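Local coordinates for alpha-1,2-mannosidase (Bacteroides thetaiotaomicron, PDB 2WW2), which hydrolyses alpha-mannosides with inversion of configuration, as a calcium-dependent glycoside hydrolase of family GH92 from a human gut symbiont, at residues N359-S364 with L405-H410. Numbering follows the deposited sequence.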
loop_
_atom_site.group_PDB
_atom_site.type_symbol
_atom_site.label_atom_id
_atom_site.label_comp_id
_atom_site.label_asym_id
_atom_site.label_seq_id
_atom_site.Cartn_x
_atom_site.Cartn_y
_atom_site.Cartn_z
ATOM N N ASN A 359 7.419 -44.874 -15.672
ATOM C CA ASN A 359 6.977 -45.206 -17.017
ATOM C C ASN A 359 7.196 -44.017 -17.962
ATOM O O ASN A 359 7.663 -44.187 -19.074
ATOM C CB ASN A 359 5.494 -45.609 -17.033
ATOM C CG ASN A 359 5.232 -46.929 -16.335
ATOM O OD1 ASN A 359 6.145 -47.731 -16.140
ATOM N ND2 ASN A 359 3.979 -47.160 -15.946
ATOM N N ALA A 360 6.831 -42.817 -17.523
ATOM C CA ALA A 360 7.009 -41.617 -18.357
ATOM C C ALA A 360 8.485 -41.436 -18.657
ATOM O O ALA A 360 8.873 -41.086 -19.788
ATOM C CB ALA A 360 6.439 -40.366 -17.632
ATOM N N TYR A 361 9.317 -41.677 -17.643
ATOM C CA TYR A 361 10.779 -41.619 -17.820
ATOM C C TYR A 361 11.247 -42.641 -18.861
ATOM O O TYR A 361 12.065 -42.317 -19.733
ATOM C CB TYR A 361 11.500 -41.837 -16.478
ATOM C CG TYR A 361 12.992 -42.085 -16.589
ATOM C CD1 TYR A 361 13.885 -41.036 -16.795
ATOM C CD2 TYR A 361 13.508 -43.373 -16.477
ATOM C CE1 TYR A 361 15.259 -41.276 -16.891
ATOM C CE2 TYR A 361 14.867 -43.617 -16.563
ATOM C CZ TYR A 361 15.734 -42.569 -16.775
ATOM O OH TYR A 361 17.083 -42.832 -16.850
ATOM N N ASN A 362 10.724 -43.869 -18.786
ATOM C CA ASN A 362 11.123 -44.893 -19.751
ATOM C C ASN A 362 10.672 -44.507 -21.165
ATOM O O ASN A 362 11.388 -44.723 -22.137
ATOM C CB ASN A 362 10.560 -46.275 -19.371
ATOM C CG ASN A 362 11.253 -46.872 -18.160
ATOM O OD1 ASN A 362 12.405 -46.556 -17.881
ATOM N ND2 ASN A 362 10.559 -47.745 -17.443
ATOM N N GLU A 363 9.483 -43.922 -21.260
ATOM C CA GLU A 363 8.896 -43.578 -22.549
ATOM C C GLU A 363 9.430 -42.281 -23.173
ATOM O O GLU A 363 9.290 -42.082 -24.380
ATOM C CB GLU A 363 7.363 -43.533 -22.422
ATOM C CG GLU A 363 6.770 -44.913 -22.275
ATOM C CD GLU A 363 5.498 -44.951 -21.446
ATOM O OE1 GLU A 363 4.737 -43.959 -21.429
ATOM O OE2 GLU A 363 5.248 -45.990 -20.814
ATOM N N SER A 364 10.036 -41.403 -22.377
ATOM C CA SER A 364 10.438 -40.084 -22.886
ATOM C C SER A 364 11.878 -39.668 -22.590
ATOM O O SER A 364 12.383 -38.717 -23.183
ATOM C CB SER A 364 9.513 -38.994 -22.326
ATOM O OG SER A 364 9.850 -38.712 -20.984
ATOM N N LEU A 405 16.600 -44.394 -8.898
ATOM C CA LEU A 405 17.773 -43.570 -8.628
ATOM C C LEU A 405 18.374 -43.008 -9.927
ATOM O O LEU A 405 18.825 -41.855 -9.971
ATOM C CB LEU A 405 18.839 -44.365 -7.869
ATOM C CG LEU A 405 20.094 -43.546 -7.518
ATOM C CD1 LEU A 405 19.750 -42.261 -6.751
ATOM C CD2 LEU A 405 21.089 -44.388 -6.730
ATOM N N GLU A 406 18.420 -43.845 -10.966
ATOM C CA GLU A 406 18.999 -43.449 -12.250
ATOM C C GLU A 406 18.194 -42.295 -12.839
ATOM O O GLU A 406 18.758 -41.304 -13.313
ATOM C CB GLU A 406 19.002 -44.644 -13.201
ATOM C CG GLU A 406 19.260 -44.323 -14.659
ATOM C CD GLU A 406 18.884 -45.493 -15.579
ATOM O OE1 GLU A 406 19.571 -46.526 -15.526
ATOM O OE2 GLU A 406 17.907 -45.376 -16.354
ATOM N N ALA A 407 16.870 -42.433 -12.784
ATOM C CA ALA A 407 15.962 -41.413 -13.279
ATOM C C ALA A 407 16.134 -40.093 -12.518
ATOM O O ALA A 407 16.134 -39.017 -13.121
ATOM C CB ALA A 407 14.502 -41.910 -13.158
ATOM N N MET A 408 16.273 -40.185 -11.196
ATOM C CA MET A 408 16.431 -39.004 -10.340
ATOM C C MET A 408 17.711 -38.262 -10.677
ATOM O O MET A 408 17.711 -37.044 -10.849
ATOM C CB MET A 408 16.503 -39.419 -8.868
ATOM C CG MET A 408 15.183 -39.870 -8.268
ATOM S SD MET A 408 15.519 -40.541 -6.625
ATOM C CE MET A 408 13.959 -41.391 -6.358
ATOM N N ILE A 409 18.812 -39.004 -10.742
ATOM C CA ILE A 409 20.085 -38.402 -11.065
ATOM C C ILE A 409 20.045 -37.756 -12.456
ATOM O O ILE A 409 20.575 -36.650 -12.648
ATOM C CB ILE A 409 21.242 -39.441 -10.994
ATOM C CG1 ILE A 409 21.453 -39.884 -9.544
ATOM C CG2 ILE A 409 22.529 -38.839 -11.545
ATOM C CD1 ILE A 409 22.405 -41.047 -9.397
ATOM N N HIS A 410 19.446 -38.443 -13.429
ATOM C CA HIS A 410 19.386 -37.908 -14.796
ATOM C C HIS A 410 18.590 -36.599 -14.840
ATOM O O HIS A 410 18.941 -35.649 -15.543
ATOM C CB HIS A 410 18.791 -38.936 -15.765
ATOM C CG HIS A 410 18.503 -38.389 -17.126
ATOM N ND1 HIS A 410 19.475 -38.231 -18.095
ATOM C CD2 HIS A 410 17.347 -37.958 -17.679
ATOM C CE1 HIS A 410 18.926 -37.722 -19.185
ATOM N NE2 HIS A 410 17.634 -37.547 -18.954
#
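The ring of Y361 lies flat on the methyl group of A407, whose CB stands 3.5 Å from the ring centroid and only 3° off its normal, a CH-pi contact. A407 CA adds to the same face, approaching Y361 CE1 at 3.7 Å. Alanine suits this place because its single methyl lets the flat ring come down on the helix backbone. Tyrosine suits its own, bringing a flat apolar face for A407 and a terminal hydroxyl for E406. With CG anti to the backbone N (chi1 168°), it reaches across to the other helix. The axes of the two segments come within 10.9 Å of each other, inclined at 65°.

Toward solvent the contact loosens. There Y361 OH donates a hydrogen bond of 2.7 Å to E406 OE2, meeting the carboxylate on its anti side. The exposed glutamate needs its long, extended chain to bring OE2 to the ring edge; K403 NZ is a second partner of this oxygen, in a long, weak ion pair. On the other flank, H410 CD2 touches more loosely, 4.0 Å from Y361 CE1. Were Y361 replaced by an alanine, A407 would probably lose the ring over its methyl and E406 its hydroxyl donor.

Within the GH92 catalytic domain, the contact joins the C-terminal end of helix 347-364 to helix 401-413. Behind it, M408 turns away to pack on helices 383-393 and 444-465, while E363 bonds to Y312 in strand 310-313.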